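Local atomic coordinates of FMN-dependent nitronate monooxygenase (Shewanella oneidensis, PDB entry 5LSM), a protein that probably oxidises propionate 3-nitronate with molecular oxygen, with FMN as its cofactor, and so takes part in detoxification. Residues Q24-A29 / L55-S60; S33-L38 / L339-V344; Y241-E246 / E255-D260; Q263-T268 / C324-S329. All coordinates share one frame; numbering follows the deposited sequence.

Contact 1 of 4, residues Q24-A29 / L55-S60; sequences QGSALA and LTAIRS
Ser26 and Ile58 meet where two neighbouring helices, 26-35 and 48-59, lie side by side on the outside of the TIM barrel. Their CA atoms come within 5.4 Å, a spacing that the small serine side chain permits. The tight part is the flank of Ile58: its CG1 lies 3.5 Å from Ser26 CB, and CD1 continues past Ser26 to end 4.3 Å from Ala29 CB, one helical turn further on. The branch reaches across because CG1 is turned anti to the carbonyl carbon (chi1 -72°), while CG2 takes the place anti to the backbone N. Ile58 also touches Leu41 and Ile66 of the barrel strands, so it fills the angle between the two helices and the sheet. Cutting this side chain back to an alanine is likely to open a gap against Ser26 and Ala29 and leave Leu41 and Ile66 less well covered.

The outer side is looser. There Ser26 OG stands 4.0 Å from Ala57 CB, a plain van der Waals approach, and both residues are partly exposed. The hydroxyl has its polar partner elsewhere, in Glu54 OE1 on helix 48-59. Behind Ser26, Gly25 occupies the N-cap position, and its carbonyl oxygen accepts from Gln24 NE2 at 3.0 Å, with an N-H...O angle of 158°. The chemistry thus divides by depth: hydrocarbon meets hydrocarbon next to the sheet, whereas the serine-glutamate bond ties the helices nearer solvent.

Contact 2 of 4, residues S33-L38 / L339-V344; sequences SEAGGL and LTRSFV
A Schellman motif ends helix 26-35 beside helix 336-342 of the TIM barrel, and Ala35, the residue directly before its glycine, packs on Thr340 and Arg341. The evidence for the motif is the positive phi of Gly36 (120°) together with bonds back into the final turn, among them Gly36 N to Ser33 O at 3.1 Å. With these backbone angles any side chain on Gly36 would collide with Ala35 O. Just before strand 39-42, Leu38 makes backbone bonds with Ile15 and Gln17 of strand 15-17, joining the two end strands of the eight and so closing the barrel.

Ala35 CB points at the partner helix and lies 4.3 Å from Thr340 CB. This side is buried, and Thr340 presents carbon to Ala35 while its OG1 is bonded to Tyr241 OH and to Ala336 O. The Arg341 side is exposed. Its CG stands anti to the carbonyl carbon (chi1 -66°), and the chain runs extended from there to NE, carrying the guanidinium over to the end of helix 26-35. A long, weak ion pair joins NH1 to Asp338. The other terminal nitrogen, NH2, stops 3.9 Å from Ala35 CB, with the methyl set obliquely to the guanidinium plane.

Contact 3 of 4, residues Y241-E246 / E255-D260; sequences YLLCPE and EALQSD
Ala256 O, next to the Leu257 that packs on Leu242 and Leu243, accepts two bonds from Ser259 at the end of helix 251-258. The stronger comes from Ser259 OG at 2.6 Å, lying in the carbonyl plane on a lone pair (C=O...O angle 128°); the second, from Ser259 N, is weak. Together they tie the end of the helix back onto its last turn.

One turn of that helix faces the loop with a leucine and a glutamine. Leu257 CD1 enters between the two loop leucines, 3.8 Å from Leu242 CB and 4.0 Å from Leu243 CD2. The Leu242 and Leu257 side chains cross at about a right angle, and Leu242 CD1 also meets Leu257 CD2 at 4.1 Å. By contrast, Leu243 slides past Leu257 in the opposite direction. The loop can present two adjacent leucines to one helix because Tyr241 to Cys244 form a type I beta turn, closed by Cys244 N to Tyr241 O at 3.0 Å. This turn follows barrel strand 234-237 and stands beside the flavin: the side chain of Leu242 is about 4 Å from the bound FMN and about 4 Å from that of Thr239, an FMN-binding residue. Arg254, one turn earlier on the helix, bonds to the carbonyl oxygens of Leu243 and Cys244, adding a polar tie to the same pair of elements.

On the exposed side, Leu243 CD1 lies 3.8 Å from Gln258 CG. The aliphatic part of the glutamine crosses the leucine aslant, brought there by CG standing anti to the carbonyl carbon (chi1 -84°).

Contact 4 of 4, residues Q263-T268 / C324-S329; sequences QHTALT and CGQNAS
Thr265 and Gln326 set their side chains aslant to one another where strand 265-268, outermost within its chain in a three-stranded antiparallel sheet, meets the loop 324-329 beside the FMN. Thr265 points at the loop and uses both branches. Its OG1 lies 3.7 Å from Gln326 CG, touching the aliphatic stem of the glutamine, while CG2 sits 3.7 Å from Gly325 O and 3.9 Å from Cys324 O. A chi1 of 62° accounts for this split, placing the hydroxyl between the backbone N and the carbonyl carbon and the methyl beside the N. The hydroxyl takes its hydrogen bond from the neighbouring strand, where Arg277 NH1 is its partner.

Gln326 runs extended beyond CG, so that only its stem meets Thr265 and its amide continues toward the second subunit. There OE1 accepts a weak bond from Gly196 N of that subunit, and Gln326 O accepts from Gln203 NE2 of the same neighbour; the loop therefore forms part of the dimer contact. A water links the two segments as well, donating to Gln263 O and to Gln326 O at 2.7 Å each. On the flavin side, Cys324 touches the FMN, and Gly325 N bonds to the side chain of Thr239, an FMN-binding residue.

Further along, the loop is folded by an Asx turn. Asn327 OD1 accepts from Ser329 N at 3.1 Å, with an N-H...O angle of 153°, and also from Ser329 OG at 2.7 Å, both donors tilted somewhat from its carbonyl plane.

How the contacts relate
Contacts 1 and 2 share helix 26-35 and fix it at its two ends, against helix 48-59 and helix 336-342. Contact 1 is only partly buried, whereas contacts 2, 3 and 4 are buried, contacts 2 and 3 each with an exposed residue at the margin (Arg341, Gln258). Contacts 3 and 4 sit closer to the flavin, about 12 Å apart between centres, and join loops to a helix end and an outer strand. They touch through Leu257 CD2 and Cys324 SG, 3.6 Å apart. Contact 3 is largely leucine packing, whereas contact 4 sets a threonine against backbone oxygens and involves water and the second subunit. Tyr241 connects the two groups, with its ring packing on Leu28 and on Leu339.

Contact 1 of 4, residues Q24-A29 / L55-S60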
loop_
_atom_site.group_PDB
_atom_site.type_symbol
_atom_site.label_atom_id
_atom_site.label_comp_id
_atom_site.label_asym_id
_atom_site.label_seq_id
_atom_site.Cartn_x
_atom_site.Cartn_y
_atom_site.Cartn_z
ATOM N N GLN A 24 21.561 -13.636 -1.858
ATOM C CA GLN A 24 22.537 -12.774 -1.236
ATOM C C GLN A 24 23.241 -13.397 -0.019
ATOM O O GLN A 24 22.619 -14.099 0.770
ATOM C CB GLN A 24 21.819 -11.481 -0.876
ATOM C CG GLN A 24 22.628 -10.512 -0.079
ATOM C CD GLN A 24 22.295 -10.546 1.392
ATOM O OE1 GLN A 24 21.122 -10.452 1.795
ATOM N NE2 GLN A 24 23.334 -10.587 2.210
ATOM N N GLY A 25 24.541 -13.124 0.112
ATOM C CA GLY A 25 25.334 -13.520 1.282
ATOM C C GLY A 25 26.405 -12.514 1.711
ATOM O O GLY A 25 26.188 -11.317 1.696
ATOM N N SER A 26 27.560 -13.016 2.123
ATOM C CA SER A 26 28.606 -12.190 2.700
ATOM C C SER A 26 29.053 -11.016 1.830
ATOM O O SER A 26 29.383 -9.933 2.356
ATOM C CB SER A 26 29.826 -13.052 3.041
ATOM O OG SER A 26 30.143 -13.965 1.998
ATOM N N ALA A 27 29.155 -11.226 0.519
ATOM C CA ALA A 27 29.779 -10.196 -0.336
ATOM C C ALA A 27 28.962 -8.886 -0.379
ATOM O O ALA A 27 29.540 -7.779 -0.404
ATOM C CB ALA A 27 30.050 -10.729 -1.736
ATOM N N LEU A 28 27.638 -9.002 -0.288
ATOM C CA LEU A 28 26.773 -7.816 -0.251
ATOM C C LEU A 28 26.765 -7.202 1.153
ATOM O O LEU A 28 26.894 -5.980 1.319
ATOM C CB LEU A 28 25.345 -8.161 -0.704
ATOM C CG LEU A 28 24.367 -6.988 -0.697
ATOM C CD1 LEU A 28 24.790 -5.948 -1.710
ATOM C CD2 LEU A 28 22.933 -7.439 -0.935
ATOM N N ALA A 29 26.639 -8.048 2.169
ATOM C CA ALA A 29 26.767 -7.580 3.549
ATOM C C ALA A 29 28.103 -6.840 3.788
ATOM O O ALA A 29 28.112 -5.727 4.288
ATOM C CB ALA A 29 26.598 -8.735 4.522
ATOM N N LEU A 55 29.691 -16.284 8.110
ATOM C CA LEU A 55 30.051 -15.304 9.136
ATOM C C LEU A 55 31.549 -15.153 9.237
ATOM O O LEU A 55 32.039 -14.062 9.533
ATOM C CB LEU A 55 29.475 -15.687 10.513
ATOM C CG LEU A 55 28.012 -15.280 10.733
ATOM C CD1 LEU A 55 27.379 -16.117 11.827
ATOM C CD2 LEU A 55 27.898 -13.796 11.056
ATOM N N THR A 56 32.274 -16.260 9.056
ATOM C CA THR A 56 33.725 -16.210 9.046
ATOM C C THR A 56 34.211 -15.373 7.839
ATOM O O THR A 56 35.028 -14.454 7.993
ATOM C CB THR A 56 34.345 -17.640 9.072
ATOM O OG1 THR A 56 34.135 -18.223 10.365
ATOM C CG2 THR A 56 35.845 -17.610 8.807
ATOM N N ALA A 57 33.613 -15.605 6.672
ATOM C CA ALA A 57 33.902 -14.789 5.492
ATOM C C ALA A 57 33.598 -13.297 5.704
ATOM O O ALA A 57 34.355 -12.442 5.248
ATOM C CB ALA A 57 33.157 -15.312 4.277
ATOM N N ILE A 58 32.526 -12.973 6.414
ATOM C CA ILE A 58 32.244 -11.565 6.707
ATOM C C ILE A 58 33.325 -10.958 7.603
ATOM O O ILE A 58 33.844 -9.875 7.311
ATOM C CB ILE A 58 30.850 -11.372 7.332
ATOM C CG1 ILE A 58 29.769 -11.586 6.263
ATOM C CG2 ILE A 58 30.714 -9.977 7.939
ATOM C CD1 ILE A 58 28.401 -11.944 6.826
ATOM N N ARG A 59 33.742 -11.696 8.627
ATOM C CA ARG A 59 34.611 -11.129 9.657
ATOM C C ARG A 59 36.052 -10.938 9.200
ATOM O O ARG A 59 36.789 -10.155 9.785
ATOM C CB ARG A 59 34.559 -11.957 10.944
ATOM C CG ARG A 59 33.268 -11.779 11.734
ATOM C CD ARG A 59 32.957 -10.322 12.094
ATOM N NE ARG A 59 32.156 -10.242 13.325
ATOM C CZ ARG A 59 31.288 -9.271 13.623
ATOM N NH1 ARG A 59 31.111 -8.241 12.802
ATOM N NH2 ARG A 59 30.618 -9.314 14.770
ATOM N N SER A 60 36.442 -11.577 8.109
ATOM C CA SER A 60 37.808 -11.435 7.662
ATOM C C SER A 60 37.945 -10.420 6.542
ATOM O O SER A 60 38.973 -10.375 5.877
ATOM C CB SER A 60 38.359 -12.788 7.238
ATOM O OG SER A 60 37.564 -13.335 6.225
#

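Contact 2 of 4, residues S33-L38 / L339-V344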
loop_
_atom_site.group_PDB
_atom_site.type_symbol
_atom_site.label_atom_id
_atom_site.label_comp_id
_atom_site.label_asym_id
_atom_site.label_seq_id
_atom_site.Cartn_x
_atom_site.Cartn_y
_atom_site.Cartn_z
ATOM N N SER A 33 28.342 -2.726 4.725
ATOM C CA SER A 33 28.925 -2.355 6.019
ATOM C C SER A 33 30.219 -1.561 5.841
ATOM O O SER A 33 30.401 -0.528 6.497
ATOM C CB SER A 33 29.155 -3.574 6.900
ATOM O OG SER A 33 27.926 -4.060 7.428
ATOM N N GLU A 34 31.062 -1.975 4.889
ATOM C CA GLU A 34 32.286 -1.224 4.572
ATOM C C GLU A 34 31.970 0.166 4.063
ATOM O O GLU A 34 32.642 1.126 4.422
ATOM C CB GLU A 34 33.158 -1.969 3.553
ATOM C CG GLU A 34 34.101 -3.004 4.168
ATOM C CD GLU A 34 35.251 -2.380 4.983
ATOM O OE1 GLU A 34 35.166 -2.325 6.244
ATOM O OE2 GLU A 34 36.268 -1.982 4.362
ATOM N N ALA A 35 30.879 0.291 3.313
ATOM C CA ALA A 35 30.464 1.587 2.767
ATOM C C ALA A 35 29.964 2.545 3.825
ATOM O O ALA A 35 29.875 3.732 3.561
ATOM C CB ALA A 35 29.399 1.403 1.702
ATOM N N GLY A 36 29.547 2.014 4.979
ATOM C CA GLY A 36 29.118 2.841 6.116
ATOM C C GLY A 36 27.679 2.630 6.597
ATOM O O GLY A 36 27.203 3.351 7.494
ATOM N N GLY A 37 26.971 1.682 5.982
ATOM C CA GLY A 37 25.617 1.309 6.411
ATOM C C GLY A 37 25.644 0.030 7.211
ATOM O O GLY A 37 26.689 -0.359 7.727
ATOM N N LEU A 38 24.497 -0.627 7.328
ATOM C CA LEU A 38 24.432 -1.920 8.014
ATOM C C LEU A 38 24.171 -3.015 6.999
ATOM O O LEU A 38 23.097 -3.070 6.410
ATOM C CB LEU A 38 23.337 -1.919 9.094
ATOM C CG LEU A 38 23.239 -3.145 10.018
ATOM C CD1 LEU A 38 24.345 -3.158 11.058
ATOM C CD2 LEU A 38 21.893 -3.186 10.721
ATOM N N LEU A 339 26.135 2.330 -4.641
ATOM C CA LEU A 339 24.667 2.478 -4.514
ATOM C C LEU A 339 24.251 2.909 -3.108
ATOM O O LEU A 339 23.400 3.788 -2.946
ATOM C CB LEU A 339 23.976 1.164 -4.886
ATOM C CG LEU A 339 22.484 1.187 -5.139
ATOM C CD1 LEU A 339 22.083 2.150 -6.245
ATOM C CD2 LEU A 339 22.032 -0.217 -5.479
ATOM N N THR A 340 24.885 2.337 -2.090
ATOM C CA THR A 340 24.597 2.735 -0.708
ATOM C C THR A 340 24.823 4.220 -0.467
ATOM O O THR A 340 24.041 4.859 0.240
ATOM C CB THR A 340 25.405 1.921 0.309
ATOM O OG1 THR A 340 24.980 0.545 0.257
ATOM C CG2 THR A 340 25.202 2.455 1.699
ATOM N N ARG A 341 25.839 4.776 -1.113
ATOM C CA ARG A 341 26.070 6.220 -1.098
ATOM C C ARG A 341 25.073 7.043 -1.936
ATOM O O ARG A 341 24.790 8.178 -1.578
ATOM C CB ARG A 341 27.495 6.533 -1.565
ATOM C CG ARG A 341 28.596 6.037 -0.645
ATOM C CD ARG A 341 29.977 6.114 -1.301
ATOM N NE ARG A 341 30.859 5.144 -0.659
ATOM C CZ ARG A 341 31.410 4.083 -1.243
ATOM N NH1 ARG A 341 31.371 3.909 -2.560
ATOM N NH2 ARG A 341 32.073 3.216 -0.491
ATOM N N SER A 342 24.593 6.513 -3.067
ATOM C CA SER A 342 23.409 7.108 -3.768
ATOM C C SER A 342 22.364 7.592 -2.748
ATOM O O SER A 342 21.795 8.679 -2.889
ATOM C CB SER A 342 22.713 6.097 -4.721
ATOM N N PHE A 343 22.079 6.735 -1.764
ATOM C CA PHE A 343 20.844 6.813 -0.989
ATOM C C PHE A 343 20.853 7.934 0.038
ATOM O O PHE A 343 19.807 8.250 0.597
ATOM C CB PHE A 343 20.590 5.486 -0.255
ATOM C CG PHE A 343 20.352 4.309 -1.161
ATOM C CD1 PHE A 343 19.785 4.467 -2.418
ATOM C CD2 PHE A 343 20.617 3.035 -0.715
ATOM C CE1 PHE A 343 19.551 3.375 -3.233
ATOM C CE2 PHE A 343 20.332 1.937 -1.503
ATOM C CZ PHE A 343 19.809 2.107 -2.770
ATOM N N VAL A 344 22.031 8.470 0.356
ATOM C CA VAL A 344 22.160 9.411 1.476
ATOM C C VAL A 344 22.474 10.851 1.060
ATOM O O VAL A 344 22.605 11.718 1.904
ATOM C CB VAL A 344 23.201 8.921 2.491
ATOM C CG1 VAL A 344 22.871 7.511 2.936
ATOM C CG2 VAL A 344 24.596 8.961 1.904
#

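Contact 3 of 4, residues Y241-E246 / E255-D260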
loop_
_atom_site.group_PDB
_atom_site.type_symbol
_atom_site.label_atom_id
_atom_site.label_comp_id
_atom_site.label_asym_id
_atom_site.label_seq_id
_atom_site.Cartn_x
_atom_site.Cartn_y
_atom_site.Cartn_z
ATOM N N TYR A 241 18.919 -3.264 -4.260
ATOM C CA TYR A 241 20.228 -3.943 -4.356
ATOM C C TYR A 241 20.284 -5.156 -5.311
ATOM O O TYR A 241 21.355 -5.717 -5.513
ATOM C CB TYR A 241 20.691 -4.400 -2.971
ATOM C CG TYR A 241 21.154 -3.289 -2.075
ATOM C CD1 TYR A 241 22.374 -2.677 -2.289
ATOM C CD2 TYR A 241 20.379 -2.863 -0.981
ATOM C CE1 TYR A 241 22.820 -1.662 -1.450
ATOM C CE2 TYR A 241 20.841 -1.888 -0.105
ATOM C CZ TYR A 241 22.064 -1.284 -0.353
ATOM O OH TYR A 241 22.544 -0.292 0.473
ATOM N N LEU A 242 19.144 -5.584 -5.864
ATOM C CA LEU A 242 19.048 -6.924 -6.474
ATOM C C LEU A 242 19.785 -7.071 -7.806
ATOM O O LEU A 242 19.946 -8.190 -8.304
ATOM C CB LEU A 242 17.587 -7.330 -6.679
ATOM C CG LEU A 242 16.797 -7.687 -5.423
ATOM C CD1 LEU A 242 15.329 -7.893 -5.781
ATOM C CD2 LEU A 242 17.372 -8.910 -4.723
ATOM N N LEU A 243 20.209 -5.956 -8.393
ATOM C CA LEU A 243 20.982 -6.003 -9.621
ATOM C C LEU A 243 22.459 -5.706 -9.381
ATOM O O LEU A 243 23.242 -5.681 -10.340
ATOM C CB LEU A 243 20.429 -5.004 -10.652
ATOM C CG LEU A 243 19.064 -5.302 -11.270
ATOM C CD1 LEU A 243 18.787 -4.322 -12.401
ATOM C CD2 LEU A 243 18.996 -6.723 -11.777
ATOM N N CYS A 244 22.831 -5.442 -8.130
ATOM C CA CYS A 244 24.241 -5.191 -7.789
ATOM C C CYS A 244 25.059 -6.445 -8.041
ATOM O O CYS A 244 24.562 -7.555 -7.842
ATOM C CB CYS A 244 24.382 -4.799 -6.318
ATOM S SG CYS A 244 23.635 -3.205 -5.931
ATOM N N PRO A 245 26.322 -6.281 -8.465
ATOM C CA PRO A 245 27.187 -7.456 -8.704
ATOM C C PRO A 245 27.459 -8.292 -7.453
ATOM O O PRO A 245 27.849 -9.449 -7.573
ATOM C CB PRO A 245 28.497 -6.848 -9.242
ATOM C CG PRO A 245 28.459 -5.410 -8.862
ATOM C CD PRO A 245 27.017 -5.012 -8.721
ATOM N N GLU A 246 27.276 -7.713 -6.267
ATOM C CA GLU A 246 27.508 -8.459 -5.026
ATOM C C GLU A 246 26.360 -9.427 -4.745
ATOM O O GLU A 246 26.529 -10.421 -4.054
ATOM C CB GLU A 246 27.713 -7.511 -3.843
ATOM C CG GLU A 246 29.049 -6.768 -3.854
ATOM C CD GLU A 246 29.059 -5.536 -4.757
ATOM O OE1 GLU A 246 27.991 -5.174 -5.309
ATOM O OE2 GLU A 246 30.146 -4.932 -4.922
ATOM N N GLU A 255 16.409 -10.699 -15.107
ATOM C CA GLU A 255 15.760 -10.350 -16.374
ATOM C C GLU A 255 14.335 -9.878 -16.132
ATOM O O GLU A 255 13.837 -8.975 -16.806
ATOM C CB GLU A 255 15.739 -11.569 -17.297
ATOM C CG GLU A 255 15.146 -11.303 -18.677
ATOM C CD GLU A 255 15.949 -11.935 -19.806
ATOM O OE1 GLU A 255 16.998 -12.558 -19.525
ATOM O OE2 GLU A 255 15.538 -11.794 -20.977
ATOM N N ALA A 256 13.677 -10.524 -15.178
ATOM C CA ALA A 256 12.321 -10.177 -14.813
ATOM C C ALA A 256 12.290 -8.779 -14.203
ATOM O O ALA A 256 11.504 -7.936 -14.632
ATOM C CB ALA A 256 11.759 -11.211 -13.845
ATOM N N LEU A 257 13.195 -8.511 -13.258
ATOM C CA LEU A 257 13.295 -7.169 -12.652
ATOM C C LEU A 257 13.427 -6.033 -13.677
ATOM O O LEU A 257 13.016 -4.907 -13.406
ATOM C CB LEU A 257 14.479 -7.100 -11.696
ATOM C CG LEU A 257 14.366 -7.914 -10.415
ATOM C CD1 LEU A 257 15.757 -8.184 -9.844
ATOM C CD2 LEU A 257 13.473 -7.211 -9.403
ATOM N N GLN A 258 14.071 -6.304 -14.806
ATOM C CA GLN A 258 14.388 -5.250 -15.789
ATOM C C GLN A 258 13.289 -5.109 -16.843
ATOM O O GLN A 258 13.158 -4.065 -17.477
ATOM C CB GLN A 258 15.732 -5.534 -16.477
ATOM C CG GLN A 258 16.930 -5.050 -15.681
ATOM C CD GLN A 258 18.204 -5.803 -16.002
ATOM O OE1 GLN A 258 18.227 -7.034 -16.023
ATOM N NE2 GLN A 258 19.281 -5.068 -16.220
ATOM N N SER A 259 12.491 -6.154 -17.006
ATOM C CA SER A 259 11.327 -6.112 -17.883
ATOM C C SER A 259 10.208 -5.226 -17.329
ATOM O O SER A 259 10.217 -4.848 -16.161
ATOM C CB SER A 259 10.788 -7.521 -18.078
ATOM O OG SER A 259 10.175 -7.977 -16.886
ATOM N N ASP A 260 9.198 -4.979 -18.152
ATOM C CA ASP A 260 8.059 -4.194 -17.724
ATOM C C ASP A 260 7.001 -5.032 -16.989
ATOM O O ASP A 260 6.115 -4.484 -16.331
ATOM C CB ASP A 260 7.461 -3.396 -18.900
ATOM C CG ASP A 260 6.958 -4.282 -20.029
ATOM O OD1 ASP A 260 6.399 -5.361 -19.745
ATOM O OD2 ASP A 260 7.078 -3.867 -21.204
#

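Contact 4 of 4, residues Q263-T268 / C324-S329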
loop_
_atom_site.group_PDB
_atom_site.type_symbol
_atom_site.label_atom_id
_atom_site.label_comp_id
_atom_site.label_asym_id
_atom_site.label_seq_id
_atom_site.Cartn_x
_atom_site.Cartn_y
_atom_site.Cartn_z
ATOM N N GLN A 263 6.855 -4.300 -13.002
ATOM C CA GLN A 263 5.907 -3.330 -12.440
ATOM C C GLN A 263 4.670 -3.942 -11.801
ATOM O O GLN A 263 4.088 -3.320 -10.912
ATOM C CB GLN A 263 5.469 -2.314 -13.499
ATOM C CG GLN A 263 6.558 -1.308 -13.877
ATOM C CD GLN A 263 6.253 -0.575 -15.177
ATOM O OE1 GLN A 263 6.754 -0.945 -16.241
ATOM N NE2 GLN A 263 5.410 0.458 -15.101
ATOM N N HIS A 264 4.243 -5.125 -12.261
ATOM C CA HIS A 264 3.062 -5.787 -11.692
ATOM C C HIS A 264 3.456 -6.892 -10.706
ATOM O O HIS A 264 3.950 -7.946 -11.117
ATOM C CB HIS A 264 2.167 -6.367 -12.792
ATOM C CG HIS A 264 0.895 -6.975 -12.275
ATOM N ND1 HIS A 264 0.126 -7.841 -13.023
ATOM C CD2 HIS A 264 0.235 -6.804 -11.102
ATOM C CE1 HIS A 264 -0.927 -8.218 -12.314
ATOM N NE2 HIS A 264 -0.893 -7.593 -11.152
ATOM N N THR A 265 3.247 -6.641 -9.410
ATOM C CA THR A 265 3.566 -7.616 -8.381
ATOM C C THR A 265 2.314 -7.948 -7.621
ATOM O O THR A 265 1.300 -7.284 -7.793
ATOM C CB THR A 265 4.613 -7.099 -7.378
ATOM O OG1 THR A 265 4.103 -5.951 -6.694
ATOM C CG2 THR A 265 5.890 -6.743 -8.077
ATOM N N ALA A 266 2.363 -9.020 -6.827
ATOM C CA ALA A 266 1.245 -9.356 -5.956
ATOM C C ALA A 266 1.653 -10.276 -4.830
ATOM O O ALA A 266 2.644 -11.001 -4.915
ATOM C CB ALA A 266 0.099 -9.965 -6.755
ATOM N N LEU A 267 0.875 -10.245 -3.766
ATOM C CA LEU A 267 1.082 -11.163 -2.658
ATOM C C LEU A 267 0.631 -12.560 -3.083
ATOM O O LEU A 267 -0.453 -12.710 -3.639
ATOM C CB LEU A 267 0.287 -10.692 -1.448
ATOM C CG LEU A 267 0.657 -9.313 -0.921
ATOM C CD1 LEU A 267 -0.237 -8.952 0.255
ATOM C CD2 LEU A 267 2.122 -9.291 -0.508
ATOM N N THR A 268 1.500 -13.551 -2.880
ATOM C CA THR A 268 1.225 -14.941 -3.232
ATOM C C THR A 268 1.734 -15.871 -2.136
ATOM O O THR A 268 2.800 -15.638 -1.576
ATOM C CB THR A 268 1.892 -15.337 -4.565
ATOM O OG1 THR A 268 1.717 -16.730 -4.800
ATOM C CG2 THR A 268 3.383 -15.060 -4.555
ATOM N N CYS A 324 10.170 -9.069 -5.100
ATOM C CA CYS A 324 10.322 -7.716 -5.669
ATOM C C CYS A 324 9.213 -6.832 -5.096
ATOM O O CYS A 324 8.093 -7.276 -4.927
ATOM C CB CYS A 324 10.241 -7.723 -7.208
ATOM S SG CYS A 324 10.372 -6.087 -8.014
ATOM N N GLY A 325 9.567 -5.614 -4.707
ATOM C CA GLY A 325 8.608 -4.675 -4.153
ATOM C C GLY A 325 7.883 -3.938 -5.252
ATOM O O GLY A 325 8.059 -4.229 -6.413
ATOM N N GLN A 326 7.081 -2.963 -4.880
ATOM C CA GLN A 326 6.230 -2.287 -5.839
ATOM C C GLN A 326 6.926 -1.150 -6.552
ATOM O O GLN A 326 6.306 -0.456 -7.366
ATOM C CB GLN A 326 4.981 -1.747 -5.156
ATOM C CG GLN A 326 3.956 -2.803 -4.818
ATOM C CD GLN A 326 2.638 -2.189 -4.361
ATOM O OE1 GLN A 326 2.615 -1.209 -3.603
ATOM N NE2 GLN A 326 1.541 -2.752 -4.830
ATOM N N ASN A 327 8.205 -0.962 -6.276
ATOM C CA ASN A 327 9.009 0.025 -7.001
ATOM C C ASN A 327 10.327 -0.608 -7.400
ATOM O O ASN A 327 11.232 -0.730 -6.579
ATOM C CB ASN A 327 9.255 1.274 -6.130
ATOM C CG ASN A 327 9.709 2.476 -6.939
ATOM O OD1 ASN A 327 10.173 2.346 -8.063
ATOM N ND2 ASN A 327 9.551 3.656 -6.373
ATOM N N ALA A 328 10.385 -1.106 -8.630
ATOM C CA ALA A 328 11.596 -1.688 -9.164
ATOM C C ALA A 328 12.510 -0.646 -9.812
ATOM O O ALA A 328 13.587 -0.976 -10.264
ATOM C CB ALA A 328 11.244 -2.773 -10.168
ATOM N N SER A 329 12.107 0.616 -9.830
ATOM C CA SER A 329 12.805 1.609 -10.643
ATOM C C SER A 329 14.197 1.992 -10.101
ATOM O O SER A 329 14.907 2.772 -10.732
ATOM C CB SER A 329 11.954 2.871 -10.768
ATOM O OG SER A 329 11.993 3.619 -9.560
HETATM O O HOH W 1 5.091 -1.097 -9.724
#